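Local coordinates for particle-associated glycoside hydrolase (Acinetobacter phage Fri1, PDB 6C72), which probably degrades the capsular polysaccharide of Acinetobacter baumannii as a trimeric phage tailspike, cleaving the host capsule during virus entry, at residues L27-T41 with A53-G67. Residues are numbered along the deposited sequence; the frame is centred on the assembly and turned at random.
Sequences LRKVKGLFHNQKATT and ATYLWDANNTATDDG
Ala39 and Tyr55 form an antiparallel hydrogen-bonded pair, Tyr55 N lying 2.8 Å from Ala39 O, where strands 38-41 and 54-58 run side by side with their axes 4.7 Å apart. Further backbone bonds join Thr41 N to Ala53 O, Trp57 N to Gln37 O and Asn36 N to Trp57 O, the last just ahead of strand 38-41, in a type II turn from Phe34 to Gln37. At the other end Thr41 OG1, set between its own backbone N and carbonyl carbon (chi1 55°), takes the N-H of Ala53 at 2.8 Å. Ala39 and Tyr55 share one face of the sheet, Lys38, Leu56, Thr40 and Thr54 the other; on the latter, Lys38 packs on Gln20 of the second subunit and Thr40 on Lys38 of the third. The pair lies in the small mixed sheet of the N-terminal domain, between strands 19-21 and 80-83 and ahead of the parallel beta-helix of the tailspike. Leu27 CD2 sits over the Tyr55 ring in a CH-pi contact, 3.7 Å from its centroid, while a water donates to Tyr55 OH. The Trp57 indole lies flat against the backbone of Gly32, whose CA is 3.3 Å from the centroid of the five-membered ring; Phe34 O comes to the indole edge, 3.2 Å from CD1. Farther along, the extended Arg28 chain brings its guanidinium side-on to Asp65: NE meets OD2 at 3.1 Å and NH2 meets OD1 at 2.8 Å, the two planes turned 41° apart. Gly67 N reaches OD1 from the opposite face of the carboxylate to NH2, closing an Asx turn, and OD2 also accepts from the backbone N of Arg72.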
loop_
_atom_site.group_PDB
_atom_site.type_symbol
_atom_site.label_atom_id
_atom_site.label_comp_id
_atom_site.label_asym_id
_atom_site.label_seq_id
_atom_site.Cartn_x
_atom_site.Cartn_y
_atom_site.Cartn_z
ATOM N N LEU A 27 -22.872 26.230 45.525
ATOM C CA LEU A 27 -21.539 25.899 46.021
ATOM C C LEU A 27 -20.790 27.145 46.496
ATOM O O LEU A 27 -20.050 27.091 47.484
ATOM C CB LEU A 27 -20.753 25.174 44.924
ATOM C CG LEU A 27 -19.425 24.479 45.242
ATOM C CD1 LEU A 27 -19.596 23.373 46.275
ATOM C CD2 LEU A 27 -18.808 23.927 43.960
ATOM N N ARG A 28 -20.988 28.282 45.822
ATOM C CA ARG A 28 -20.322 29.515 46.219
ATOM C C ARG A 28 -20.780 30.028 47.582
ATOM O O ARG A 28 -20.140 30.935 48.134
ATOM C CB ARG A 28 -20.545 30.606 45.168
ATOM C CG ARG A 28 -19.901 30.340 43.834
ATOM C CD ARG A 28 -19.857 31.594 42.967
ATOM N NE ARG A 28 -18.985 31.390 41.811
ATOM C CZ ARG A 28 -19.405 31.097 40.578
ATOM N NH1 ARG A 28 -20.703 30.994 40.319
ATOM N NH2 ARG A 28 -18.516 30.914 39.600
ATOM N N LYS A 29 -21.852 29.470 48.141
ATOM C CA LYS A 29 -22.381 29.899 49.426
ATOM C C LYS A 29 -22.089 28.892 50.527
ATOM O O LYS A 29 -22.568 29.057 51.652
ATOM C CB LYS A 29 -23.885 30.154 49.316
ATOM C CG LYS A 29 -24.281 31.219 48.293
ATOM C CD LYS A 29 -25.796 31.178 48.020
ATOM C CE LYS A 29 -26.276 32.342 47.149
ATOM N NZ LYS A 29 -26.882 33.453 47.961
ATOM N N VAL A 30 -21.300 27.863 50.238
ATOM C CA VAL A 30 -21.012 26.790 51.182
ATOM C C VAL A 30 -19.501 26.702 51.324
ATOM O O VAL A 30 -18.783 26.616 50.324
ATOM C CB VAL A 30 -21.601 25.443 50.717
ATOM C CG1 VAL A 30 -21.456 24.392 51.810
ATOM C CG2 VAL A 30 -23.045 25.604 50.303
ATOM N N LYS A 31 -19.027 26.724 52.563
ATOM C CA LYS A 31 -17.610 26.633 52.878
ATOM C C LYS A 31 -17.225 25.216 53.278
ATOM O O LYS A 31 -17.986 24.524 53.960
ATOM C CB LYS A 31 -17.277 27.594 54.013
ATOM C CG LYS A 31 -17.369 29.051 53.627
ATOM C CD LYS A 31 -16.960 29.931 54.803
ATOM C CE LYS A 31 -15.503 29.689 55.168
ATOM N NZ LYS A 31 -15.007 30.607 56.238
ATOM N N GLY A 32 -16.023 24.806 52.884
ATOM C CA GLY A 32 -15.542 23.487 53.245
ATOM C C GLY A 32 -15.112 23.422 54.697
ATOM O O GLY A 32 -14.535 24.362 55.238
ATOM N N LEU A 33 -15.414 22.289 55.336
ATOM C CA LEU A 33 -15.051 22.114 56.738
ATOM C C LEU A 33 -13.554 21.870 56.892
ATOM O O LEU A 33 -12.897 22.493 57.731
ATOM C CB LEU A 33 -15.850 20.958 57.330
ATOM C CG LEU A 33 -17.355 21.140 57.133
ATOM C CD1 LEU A 33 -18.135 19.951 57.679
ATOM C CD2 LEU A 33 -17.807 22.445 57.781
ATOM N N PHE A 34 -12.994 20.988 56.072
ATOM C CA PHE A 34 -11.605 20.582 56.204
ATOM C C PHE A 34 -10.919 20.582 54.842
ATOM O O PHE A 34 -11.558 20.706 53.793
ATOM C CB PHE A 34 -11.504 19.194 56.849
ATOM C CG PHE A 34 -12.364 18.155 56.180
ATOM C CD1 PHE A 34 -13.686 17.976 56.560
ATOM C CD2 PHE A 34 -11.848 17.360 55.169
ATOM C CE1 PHE A 34 -14.472 17.020 55.946
ATOM C CE2 PHE A 34 -12.627 16.406 54.553
ATOM C CZ PHE A 34 -13.939 16.234 54.941
ATOM N N HIS A 35 -9.595 20.425 54.877
ATOM C CA HIS A 35 -8.796 20.435 53.658
ATOM C C HIS A 35 -9.200 19.279 52.750
ATOM O O HIS A 35 -9.264 18.124 53.180
ATOM C CB HIS A 35 -7.304 20.353 54.003
ATOM C CG HIS A 35 -6.389 20.423 52.813
ATOM N ND1 HIS A 35 -6.414 21.464 51.908
ATOM C CD2 HIS A 35 -5.408 19.588 52.394
ATOM C CE1 HIS A 35 -5.496 21.262 50.978
ATOM N NE2 HIS A 35 -4.871 20.130 51.250
ATOM N N ASN A 36 -9.491 19.608 51.492
ATOM C CA ASN A 36 -9.837 18.626 50.466
ATOM C C ASN A 36 -11.101 17.854 50.843
ATOM O O ASN A 36 -11.170 16.629 50.721
ATOM C CB ASN A 36 -8.665 17.677 50.199
ATOM C CG ASN A 36 -7.533 18.346 49.434
ATOM O OD1 ASN A 36 -7.766 19.169 48.548
ATOM N ND2 ASN A 36 -6.295 17.998 49.780
ATOM N N GLN A 37 -12.109 18.584 51.309
ATOM C CA GLN A 37 -13.433 18.012 51.493
ATOM C C GLN A 37 -14.130 17.840 50.149
ATOM O O GLN A 37 -13.983 18.663 49.243
ATOM C CB GLN A 37 -14.296 18.885 52.403
ATOM C CG GLN A 37 -15.658 18.270 52.695
ATOM C CD GLN A 37 -16.553 19.165 53.516
ATOM O OE1 GLN A 37 -16.320 20.367 53.626
ATOM N NE2 GLN A 37 -17.603 18.587 54.081
ATOM N N LYS A 38 -14.912 16.769 50.042
ATOM C CA LYS A 38 -15.616 16.428 48.814
ATOM C C LYS A 38 -16.912 17.223 48.693
ATOM O O LYS A 38 -17.690 17.310 49.648
ATOM C CB LYS A 38 -15.937 14.934 48.811
ATOM C CG LYS A 38 -16.551 14.369 47.536
ATOM C CD LYS A 38 -16.570 12.844 47.616
ATOM C CE LYS A 38 -17.471 12.219 46.561
ATOM N NZ LYS A 38 -17.537 10.731 46.703
ATOM N N ALA A 39 -17.137 17.811 47.520
ATOM C CA ALA A 39 -18.406 18.444 47.181
ATOM C C ALA A 39 -18.832 17.997 45.792
ATOM O O ALA A 39 -17.994 17.831 44.900
ATOM C CB ALA A 39 -18.333 19.964 47.220
ATOM N N THR A 40 -20.135 17.797 45.616
ATOM C CA THR A 40 -20.697 17.334 44.355
ATOM C C THR A 40 -21.891 18.204 43.993
ATOM O O THR A 40 -22.836 18.320 44.777
ATOM C CB THR A 40 -21.083 15.854 44.440
ATOM O OG1 THR A 40 -19.890 15.061 44.481
ATOM C CG2 THR A 40 -21.930 15.438 43.238
ATOM N N THR A 41 -21.827 18.842 42.829
ATOM C CA THR A 41 -22.930 19.639 42.311
ATOM C C THR A 41 -23.884 18.768 41.508
ATOM O O THR A 41 -23.462 17.861 40.787
ATOM C CB THR A 41 -22.426 20.775 41.420
ATOM O OG1 THR A 41 -21.600 20.236 40.380
ATOM C CG2 THR A 41 -21.645 21.797 42.231
ATOM N N ALA A 53 -20.434 18.183 38.796
ATOM C CA ALA A 53 -19.017 17.870 38.899
ATOM C C ALA A 53 -18.648 17.623 40.360
ATOM O O ALA A 53 -19.483 17.720 41.268
ATOM C CB ALA A 53 -18.171 18.984 38.284
ATOM N N THR A 54 -17.380 17.271 40.568
ATOM C CA THR A 54 -16.815 16.993 41.879
ATOM C C THR A 54 -15.704 17.991 42.167
ATOM O O THR A 54 -14.871 18.275 41.301
ATOM C CB THR A 54 -16.282 15.563 41.953
ATOM O OG1 THR A 54 -17.373 14.655 41.780
ATOM C CG2 THR A 54 -15.628 15.292 43.293
ATOM N N TYR A 55 -15.683 18.499 43.395
ATOM C CA TYR A 55 -14.762 19.551 43.791
ATOM C C TYR A 55 -14.050 19.178 45.082
ATOM O O TYR A 55 -14.545 18.377 45.880
ATOM C CB TYR A 55 -15.498 20.883 43.967
ATOM C CG TYR A 55 -16.225 21.346 42.723
ATOM C CD1 TYR A 55 -17.485 20.849 42.401
ATOM C CD2 TYR A 55 -15.656 22.294 41.875
ATOM C CE1 TYR A 55 -18.153 21.268 41.261
ATOM C CE2 TYR A 55 -16.320 22.731 40.741
ATOM C CZ TYR A 55 -17.566 22.209 40.442
ATOM O OH TYR A 55 -18.224 22.637 39.320
ATOM N N LEU A 56 -12.870 19.767 45.271
ATOM C CA LEU A 56 -12.096 19.626 46.497
ATOM C C LEU A 56 -11.887 21.001 47.123
ATOM O O LEU A 56 -11.530 21.965 46.436
ATOM C CB LEU A 56 -10.740 18.959 46.233
ATOM C CG LEU A 56 -10.740 17.491 45.798
ATOM C CD1 LEU A 56 -9.312 16.950 45.718
ATOM C CD2 LEU A 56 -11.583 16.653 46.739
ATOM N N TRP A 57 -12.095 21.085 48.430
ATOM C CA TRP A 57 -12.047 22.364 49.125
ATOM C C TRP A 57 -10.604 22.780 49.387
ATOM O O TRP A 57 -9.808 21.994 49.905
ATOM C CB TRP A 57 -12.827 22.266 50.436
ATOM C CG TRP A 57 -12.751 23.479 51.303
ATOM C CD1 TRP A 57 -12.143 23.574 52.521
ATOM C CD2 TRP A 57 -13.301 24.773 51.026
ATOM N NE1 TRP A 57 -12.283 24.846 53.018
ATOM C CE2 TRP A 57 -12.986 25.604 52.118
ATOM C CE3 TRP A 57 -14.027 25.308 49.959
ATOM C CZ2 TRP A 57 -13.376 26.947 52.178
ATOM C CZ3 TRP A 57 -14.412 26.635 50.016
ATOM C CH2 TRP A 57 -14.086 27.444 51.119
ATOM N N ASP A 58 -10.264 24.010 49.009
ATOM C CA ASP A 58 -8.977 24.614 49.340
ATOM C C ASP A 58 -9.281 25.878 50.133
ATOM O O ASP A 58 -9.778 26.862 49.574
ATOM C CB ASP A 58 -8.150 24.915 48.085
ATOM C CG ASP A 58 -6.694 25.281 48.403
ATOM O OD1 ASP A 58 -6.291 25.229 49.587
ATOM O OD2 ASP A 58 -5.941 25.612 47.460
ATOM N N ALA A 59 -8.994 25.840 51.437
ATOM C CA ALA A 59 -9.349 26.955 52.310
ATOM C C ALA A 59 -8.536 28.212 52.016
ATOM O O ALA A 59 -9.035 29.330 52.200
ATOM C CB ALA A 59 -9.171 26.542 53.771
ATOM N N ASN A 60 -7.305 28.062 51.538
ATOM C CA ASN A 60 -6.428 29.203 51.335
ATOM C C ASN A 60 -6.517 29.805 49.943
ATOM O O ASN A 60 -5.900 30.849 49.708
ATOM C CB ASN A 60 -4.981 28.802 51.613
ATOM C CG ASN A 60 -4.836 28.026 52.900
ATOM O OD1 ASN A 60 -5.342 28.436 53.951
ATOM N ND2 ASN A 60 -4.151 26.890 52.826
ATOM N N ASN A 61 -7.262 29.190 49.025
ATOM C CA ASN A 61 -7.198 29.583 47.622
ATOM C C ASN A 61 -7.679 31.014 47.421
ATOM O O ASN A 61 -8.776 31.385 47.853
ATOM C CB ASN A 61 -8.040 28.638 46.775
ATOM C CG ASN A 61 -7.801 28.821 45.296
ATOM O OD1 ASN A 61 -8.302 29.763 44.687
ATOM N ND2 ASN A 61 -7.066 27.895 44.700
ATOM N N THR A 62 -6.859 31.807 46.722
ATOM C CA THR A 62 -7.182 33.182 46.355
ATOM C C THR A 62 -7.108 33.401 44.851
ATOM O O THR A 62 -7.060 34.544 44.394
ATOM C CB THR A 62 -6.263 34.168 47.069
ATOM O OG1 THR A 62 -4.905 33.933 46.666
ATOM C CG2 THR A 62 -6.387 34.012 48.567
ATOM N N ALA A 63 -7.092 32.329 44.071
ATOM C CA ALA A 63 -7.077 32.476 42.630
ATOM C C ALA A 63 -8.393 33.080 42.159
ATOM O O ALA A 63 -9.402 33.083 42.869
ATOM C CB ALA A 63 -6.850 31.123 41.950
ATOM N N THR A 64 -8.388 33.565 40.929
ATOM C CA THR A 64 -9.590 34.166 40.385
ATOM C C THR A 64 -10.594 33.081 40.024
ATOM O O THR A 64 -10.233 32.040 39.464
ATOM C CB THR A 64 -9.253 35.010 39.158
ATOM O OG1 THR A 64 -8.279 35.995 39.525
ATOM C CG2 THR A 64 -10.506 35.698 38.618
ATOM N N ASP A 65 -11.853 33.315 40.395
ATOM C CA ASP A 65 -12.935 32.424 40.010
ATOM C C ASP A 65 -13.048 32.415 38.490
ATOM O O ASP A 65 -13.169 33.469 37.858
ATOM C CB ASP A 65 -14.237 32.880 40.669
ATOM C CG ASP A 65 -15.371 31.863 40.527
ATOM O OD1 ASP A 65 -15.742 31.521 39.379
ATOM O OD2 ASP A 65 -15.900 31.406 41.570
ATOM N N ASP A 66 -12.969 31.220 37.901
ATOM C CA ASP A 66 -13.025 31.053 36.458
ATOM C C ASP A 66 -14.278 30.308 36.012
ATOM O O ASP A 66 -14.425 30.020 34.817
ATOM C CB ASP A 66 -11.775 30.315 35.979
ATOM C CG ASP A 66 -11.774 28.855 36.399
ATOM O OD1 ASP A 66 -12.500 28.495 37.356
ATOM O OD2 ASP A 66 -11.060 28.053 35.768
ATOM N N GLY A 67 -15.184 30.003 36.941
ATOM C CA GLY A 67 -16.390 29.265 36.616
ATOM C C GLY A 67 -16.140 27.862 36.108
ATOM O O GLY A 67 -17.036 27.265 35.509
HETATM O O HOH W 1 -20.889 21.885 38.730
#